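Local coordinates for Blo t 1 allergen (Blomia tropicalis, PDB 5JT8), which is a mite allergen of the papain-like cysteine protease family, here with its propeptide still in place, and probably cleaves proteins once that propeptide is removed, at residues Arg48-Val59 / Ala71-Glu82. Residues are numbered along the deposited sequence; the frame is centred on the assembly and turned at random.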
loop_
_atom_site.group_PDB
_atom_site.type_symbol
_atom_site.label_atom_id
_atom_site.label_comp_id
_atom_site.label_asym_id
_atom_site.label_seq_id
_atom_site.Cartn_x
_atom_site.Cartn_y
_atom_site.Cartn_z
ATOM N N ARG A 48 -1.664 -3.392 26.041
ATOM C CA ARG A 48 -1.712 -3.956 24.703
ATOM C C ARG A 48 -2.983 -4.757 24.413
ATOM O O ARG A 48 -3.529 -4.663 23.313
ATOM C CB ARG A 48 -0.468 -4.827 24.495
ATOM C CG ARG A 48 -0.310 -5.410 23.123
ATOM C CD ARG A 48 -0.116 -4.329 22.082
ATOM N NE ARG A 48 1.121 -3.562 22.192
ATOM C CZ ARG A 48 1.401 -2.520 21.410
ATOM N NH1 ARG A 48 0.529 -2.136 20.487
ATOM N NH2 ARG A 48 2.543 -1.859 21.544
ATOM N N GLU A 49 -3.454 -5.548 25.376
ATOM C CA GLU A 49 -4.663 -6.326 25.138
ATOM C C GLU A 49 -5.900 -5.463 25.290
ATOM O O GLU A 49 -6.966 -5.822 24.803
ATOM C CB GLU A 49 -4.777 -7.532 26.067
ATOM C CG GLU A 49 -4.228 -7.422 27.497
ATOM C CD GLU A 49 -3.886 -8.827 28.043
ATOM O OE1 GLU A 49 -3.114 -9.563 27.374
ATOM O OE2 GLU A 49 -4.471 -9.246 29.089
ATOM N N HIS A 50 -5.754 -4.314 25.937
ATOM C CA HIS A 50 -6.840 -3.341 25.963
ATOM C C HIS A 50 -7.128 -2.825 24.553
ATOM O O HIS A 50 -8.284 -2.738 24.126
ATOM C CB HIS A 50 -6.511 -2.162 26.888
ATOM C CG HIS A 50 -7.521 -1.052 26.830
ATOM N ND1 HIS A 50 -8.840 -1.231 27.188
ATOM C CD2 HIS A 50 -7.415 0.237 26.423
ATOM C CE1 HIS A 50 -9.501 -0.099 27.021
ATOM N NE2 HIS A 50 -8.659 0.809 26.556
ATOM N N HIS A 51 -6.063 -2.489 23.833
ATOM C CA HIS A 51 -6.195 -2.070 22.447
ATOM C C HIS A 51 -6.752 -3.204 21.601
ATOM O O HIS A 51 -7.583 -2.967 20.732
ATOM C CB HIS A 51 -4.857 -1.589 21.890
ATOM C CG HIS A 51 -4.426 -0.266 22.437
ATOM N ND1 HIS A 51 -3.132 0.195 22.340
ATOM C CD2 HIS A 51 -5.118 0.690 23.101
ATOM C CE1 HIS A 51 -3.046 1.383 22.912
ATOM N NE2 HIS A 51 -4.237 1.706 23.381
ATOM N N PHE A 52 -6.325 -4.433 21.873
ATOM C CA PHE A 52 -6.886 -5.578 21.168
ATOM C C PHE A 52 -8.362 -5.777 21.486
ATOM O O PHE A 52 -9.155 -6.092 20.597
ATOM C CB PHE A 52 -6.143 -6.864 21.501
ATOM C CG PHE A 52 -6.853 -8.098 21.014
ATOM C CD1 PHE A 52 -6.703 -8.529 19.705
ATOM C CD2 PHE A 52 -7.696 -8.811 21.855
ATOM C CE1 PHE A 52 -7.364 -9.654 19.250
ATOM C CE2 PHE A 52 -8.362 -9.925 21.404
ATOM C CZ PHE A 52 -8.195 -10.355 20.102
ATOM N N LYS A 53 -8.715 -5.630 22.762
ATOM C CA LYS A 53 -10.097 -5.802 23.203
ATOM C C LYS A 53 -11.009 -4.773 22.534
ATOM O O LYS A 53 -12.072 -5.114 22.006
ATOM C CB LYS A 53 -10.196 -5.685 24.724
ATOM C CG LYS A 53 -9.515 -6.815 25.480
ATOM C CD LYS A 53 -9.629 -6.623 26.983
ATOM C CE LYS A 53 -8.969 -7.766 27.738
ATOM N NZ LYS A 53 -9.054 -7.579 29.213
ATOM N N GLU A 54 -10.571 -3.518 22.548
ATOM C CA GLU A 54 -11.321 -2.424 21.944
ATOM C C GLU A 54 -11.279 -2.508 20.403
ATOM O O GLU A 54 -12.189 -2.018 19.728
ATOM C CB GLU A 54 -10.776 -1.069 22.437
ATOM C CG GLU A 54 -11.808 0.041 22.789
ATOM C CD GLU A 54 -12.903 -0.339 23.802
ATOM O OE1 GLU A 54 -12.819 -1.407 24.453
ATOM O OE2 GLU A 54 -13.839 0.482 23.973
ATOM N N GLN A 55 -10.236 -3.129 19.848
ATOM C CA GLN A 55 -10.210 -3.383 18.405
ATOM C C GLN A 55 -11.144 -4.539 18.095
ATOM O O GLN A 55 -11.862 -4.504 17.102
ATOM C CB GLN A 55 -8.797 -3.693 17.886
ATOM C CG GLN A 55 -7.972 -2.474 17.491
ATOM C CD GLN A 55 -8.561 -1.702 16.312
ATOM O OE1 GLN A 55 -8.425 -2.102 15.152
ATOM N NE2 GLN A 55 -9.208 -0.581 16.608
ATOM N N LEU A 56 -11.136 -5.560 18.949
ATOM C CA LEU A 56 -12.071 -6.671 18.801
ATOM C C LEU A 56 -13.489 -6.176 19.008
ATOM O O LEU A 56 -14.423 -6.623 18.341
ATOM C CB LEU A 56 -11.766 -7.794 19.787
ATOM C CG LEU A 56 -12.739 -8.970 19.645
ATOM C CD1 LEU A 56 -12.610 -9.617 18.272
ATOM C CD2 LEU A 56 -12.530 -9.990 20.732
ATOM N N LYS A 57 -13.638 -5.247 19.945
ATOM C CA LYS A 57 -14.924 -4.609 20.181
ATOM C C LYS A 57 -15.411 -3.894 18.912
ATOM O O LYS A 57 -16.557 -4.068 18.492
ATOM C CB LYS A 57 -14.823 -3.629 21.348
ATOM C CG LYS A 57 -16.147 -3.072 21.812
ATOM C CD LYS A 57 -15.950 -2.048 22.919
ATOM C CE LYS A 57 -17.270 -1.625 23.543
ATOM N NZ LYS A 57 -17.042 -0.754 24.731
ATOM N N TRP A 58 -14.534 -3.103 18.296
ATOM C CA TRP A 58 -14.894 -2.389 17.070
ATOM C C TRP A 58 -15.275 -3.351 15.944
ATOM O O TRP A 58 -16.176 -3.066 15.159
ATOM C CB TRP A 58 -13.751 -1.481 16.598
ATOM C CG TRP A 58 -14.169 -0.585 15.464
ATOM C CD1 TRP A 58 -14.616 0.705 15.559
ATOM C CD2 TRP A 58 -14.209 -0.919 14.070
ATOM N NE1 TRP A 58 -14.923 1.195 14.312
ATOM C CE2 TRP A 58 -14.683 0.218 13.381
ATOM C CE3 TRP A 58 -13.882 -2.065 13.337
ATOM C CZ2 TRP A 58 -14.841 0.239 11.997
ATOM C CZ3 TRP A 58 -14.040 -2.043 11.968
ATOM C CH2 TRP A 58 -14.516 -0.896 11.310
ATOM N N VAL A 59 -14.576 -4.484 15.870
ATOM C CA VAL A 59 -14.805 -5.470 14.819
ATOM C C VAL A 59 -16.185 -6.105 14.941
ATOM O O VAL A 59 -16.951 -6.118 13.982
ATOM C CB VAL A 59 -13.729 -6.585 14.836
ATOM C CG1 VAL A 59 -14.140 -7.747 13.938
ATOM C CG2 VAL A 59 -12.379 -6.035 14.403
ATOM N N ALA A 71 -12.424 -7.748 10.240
ATOM C CA ALA A 71 -11.753 -8.805 11.000
ATOM C C ALA A 71 -10.412 -8.389 11.601
ATOM O O ALA A 71 -9.630 -7.658 10.980
ATOM C CB ALA A 71 -11.551 -10.034 10.119
ATOM N N ILE A 72 -10.179 -8.868 12.821
ATOM C CA ILE A 72 -8.883 -8.831 13.489
ATOM C C ILE A 72 -7.724 -9.211 12.559
ATOM O O ILE A 72 -7.862 -10.095 11.712
ATOM C CB ILE A 72 -8.886 -9.808 14.694
ATOM C CG1 ILE A 72 -9.959 -9.403 15.702
ATOM C CG2 ILE A 72 -7.514 -9.887 15.348
ATOM C CD1 ILE A 72 -9.785 -7.992 16.221
ATOM N N ASN A 73 -6.587 -8.539 12.715
ATOM C CA ASN A 73 -5.367 -8.957 12.048
ATOM C C ASN A 73 -4.142 -8.703 12.921
ATOM O O ASN A 73 -4.265 -8.291 14.083
ATOM C CB ASN A 73 -5.215 -8.235 10.711
ATOM C CG ASN A 73 -5.354 -6.738 10.851
ATOM O OD1 ASN A 73 -4.527 -6.081 11.495
ATOM N ND2 ASN A 73 -6.406 -6.185 10.247
ATOM N N GLU A 74 -2.967 -8.927 12.335
ATOM C CA GLU A 74 -1.680 -8.820 13.028
ATOM C C GLU A 74 -1.475 -7.478 13.737
ATOM O O GLU A 74 -0.705 -7.379 14.695
ATOM C CB GLU A 74 -0.536 -9.049 12.029
ATOM C CG GLU A 74 -0.428 -7.965 10.956
ATOM C CD GLU A 74 0.792 -8.126 10.058
ATOM O OE1 GLU A 74 1.922 -7.921 10.553
ATOM O OE2 GLU A 74 0.622 -8.459 8.862
ATOM N N TYR A 75 -2.170 -6.451 13.267
ATOM C CA TYR A 75 -1.985 -5.102 13.782
ATOM C C TYR A 75 -3.003 -4.715 14.854
ATOM O O TYR A 75 -2.938 -3.615 15.397
ATOM C CB TYR A 75 -2.073 -4.095 12.638
ATOM C CG TYR A 75 -1.021 -4.246 11.563
ATOM C CD1 TYR A 75 0.335 -4.157 11.871
ATOM C CD2 TYR A 75 -1.386 -4.435 10.227
ATOM C CE1 TYR A 75 1.297 -4.282 10.892
ATOM C CE2 TYR A 75 -0.432 -4.558 9.242
ATOM C CZ TYR A 75 0.908 -4.479 9.576
ATOM O OH TYR A 75 1.861 -4.593 8.589
ATOM N N SER A 76 -3.940 -5.613 15.147
ATOM C CA SER A 76 -5.105 -5.287 15.979
ATOM C C SER A 76 -4.784 -4.957 17.435
ATOM O O SER A 76 -5.688 -4.680 18.229
ATOM C CB SER A 76 -6.105 -6.445 15.953
ATOM O OG SER A 76 -6.582 -6.678 14.644
ATOM N N ASP A 77 -3.510 -4.991 17.796
ATOM C CA ASP A 77 -3.133 -4.723 19.173
ATOM C C ASP A 77 -2.675 -3.269 19.360
ATOM O O ASP A 77 -2.336 -2.858 20.467
ATOM C CB ASP A 77 -2.051 -5.713 19.629
ATOM C CG ASP A 77 -0.789 -5.654 18.776
ATOM O OD1 ASP A 77 -0.879 -5.294 17.580
ATOM O OD2 ASP A 77 0.297 -5.982 19.304
ATOM N N MET A 78 -2.693 -2.485 18.286
ATOM C CA MET A 78 -2.326 -1.076 18.388
ATOM C C MET A 78 -3.556 -0.176 18.307
ATOM O O MET A 78 -4.576 -0.542 17.720
ATOM C CB MET A 78 -1.327 -0.694 17.290
ATOM C CG MET A 78 -0.101 -1.586 17.223
ATOM S SD MET A 78 1.053 -1.156 15.898
ATOM C CE MET A 78 2.079 -2.624 15.882
ATOM N N SER A 79 -3.458 1.008 18.898
ATOM C CA SER A 79 -4.505 2.007 18.744
ATOM C C SER A 79 -4.386 2.648 17.368
ATOM O O SER A 79 -3.396 2.442 16.669
ATOM C CB SER A 79 -4.410 3.068 19.841
ATOM O OG SER A 79 -3.151 3.715 19.810
ATOM N N GLU A 80 -5.387 3.430 16.980
ATOM C CA GLU A 80 -5.346 4.119 15.700
ATOM C C GLU A 80 -4.114 5.024 15.617
ATOM O O GLU A 80 -3.412 5.056 14.600
ATOM C CB GLU A 80 -6.623 4.928 15.488
ATOM C CG GLU A 80 -6.671 5.665 14.173
ATOM C CD GLU A 80 -8.045 6.234 13.889
ATOM O OE1 GLU A 80 -8.163 7.093 12.985
ATOM O OE2 GLU A 80 -9.005 5.809 14.568
ATOM N N GLN A 81 -3.847 5.739 16.703
ATOM C CA GLN A 81 -2.656 6.576 16.792
ATOM C C GLN A 81 -1.374 5.756 16.572
ATOM O O GLN A 81 -0.511 6.148 15.789
ATOM C CB GLN A 81 -2.613 7.286 18.154
ATOM C CG GLN A 81 -1.898 8.631 18.141
ATOM C CD GLN A 81 -1.967 9.347 19.480
ATOM O OE1 GLN A 81 -2.614 8.878 20.421
ATOM N NE2 GLN A 81 -1.303 10.497 19.569
ATOM N N GLU A 82 -1.269 4.612 17.248
ATOM C CA GLU A 82 -0.062 3.780 17.205
ATOM C C GLU A 82 0.160 3.155 15.824
ATOM O O GLU A 82 1.259 3.234 15.264
ATOM C CB GLU A 82 -0.130 2.682 18.280
ATOM C CG GLU A 82 0.019 3.201 19.711
ATOM C CD GLU A 82 0.121 2.089 20.755
ATOM O OE1 GLU A 82 -0.449 0.995 20.545
ATOM O OE2 GLU A 82 0.777 2.313 21.796
HETATM O O HOH W 1 -7.564 -4.188 14.227
#
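R48 and H51, on one flank of propeptide helix 42-62, converge on the E82 carboxylate at the start of helix 80-88. The segment 71-82 passes through two overlapping type I turns, N73-S76 and Y75-M78, before entering helix 80-88, all within the I29 inhibitor prodomain of a papain-like protease. R48 leaves its helix with CG opposite the backbone N (chi1 -176°) and then bends twice, which brings NH1 3.0 Å from D77 O. That bond comes from above the carbonyl plane. The same NH1 makes a salt bridge of 3.3 Å to E82 OE1, guanidinium and carboxylate turned 30° apart. D77 OD2, which is also hydrogen-bonded to Y39 OH, sits well out of the guanidinium plane, a long salt bridge to R48 NE (3.9 Å) by charge alone. The H51 ring stands nearly perpendicular to the E82 carboxylate and reaches OE1 through a weak ND1 bond. Over one face of that ring sits S79 CB in a CH-pi contact, 3.8 Å from the centroid, while S79 and E82 form a capping box with two weak bonds, so that R48 NH1, H51 ND1 and S79 N all approach E82 OE1. Farther along, I72 divides its branches among three apolar side chains: CG2 meets the edge of the F52 ring at CE1 (3.9 Å), CG1 lies against L56 CD1, and CD1 touches V59 CG2. F52 also meets the F31 ring of helix 28-34, planes about 40° apart. Within the first turn, S76 OG accepts N73 N at 2.7 Å.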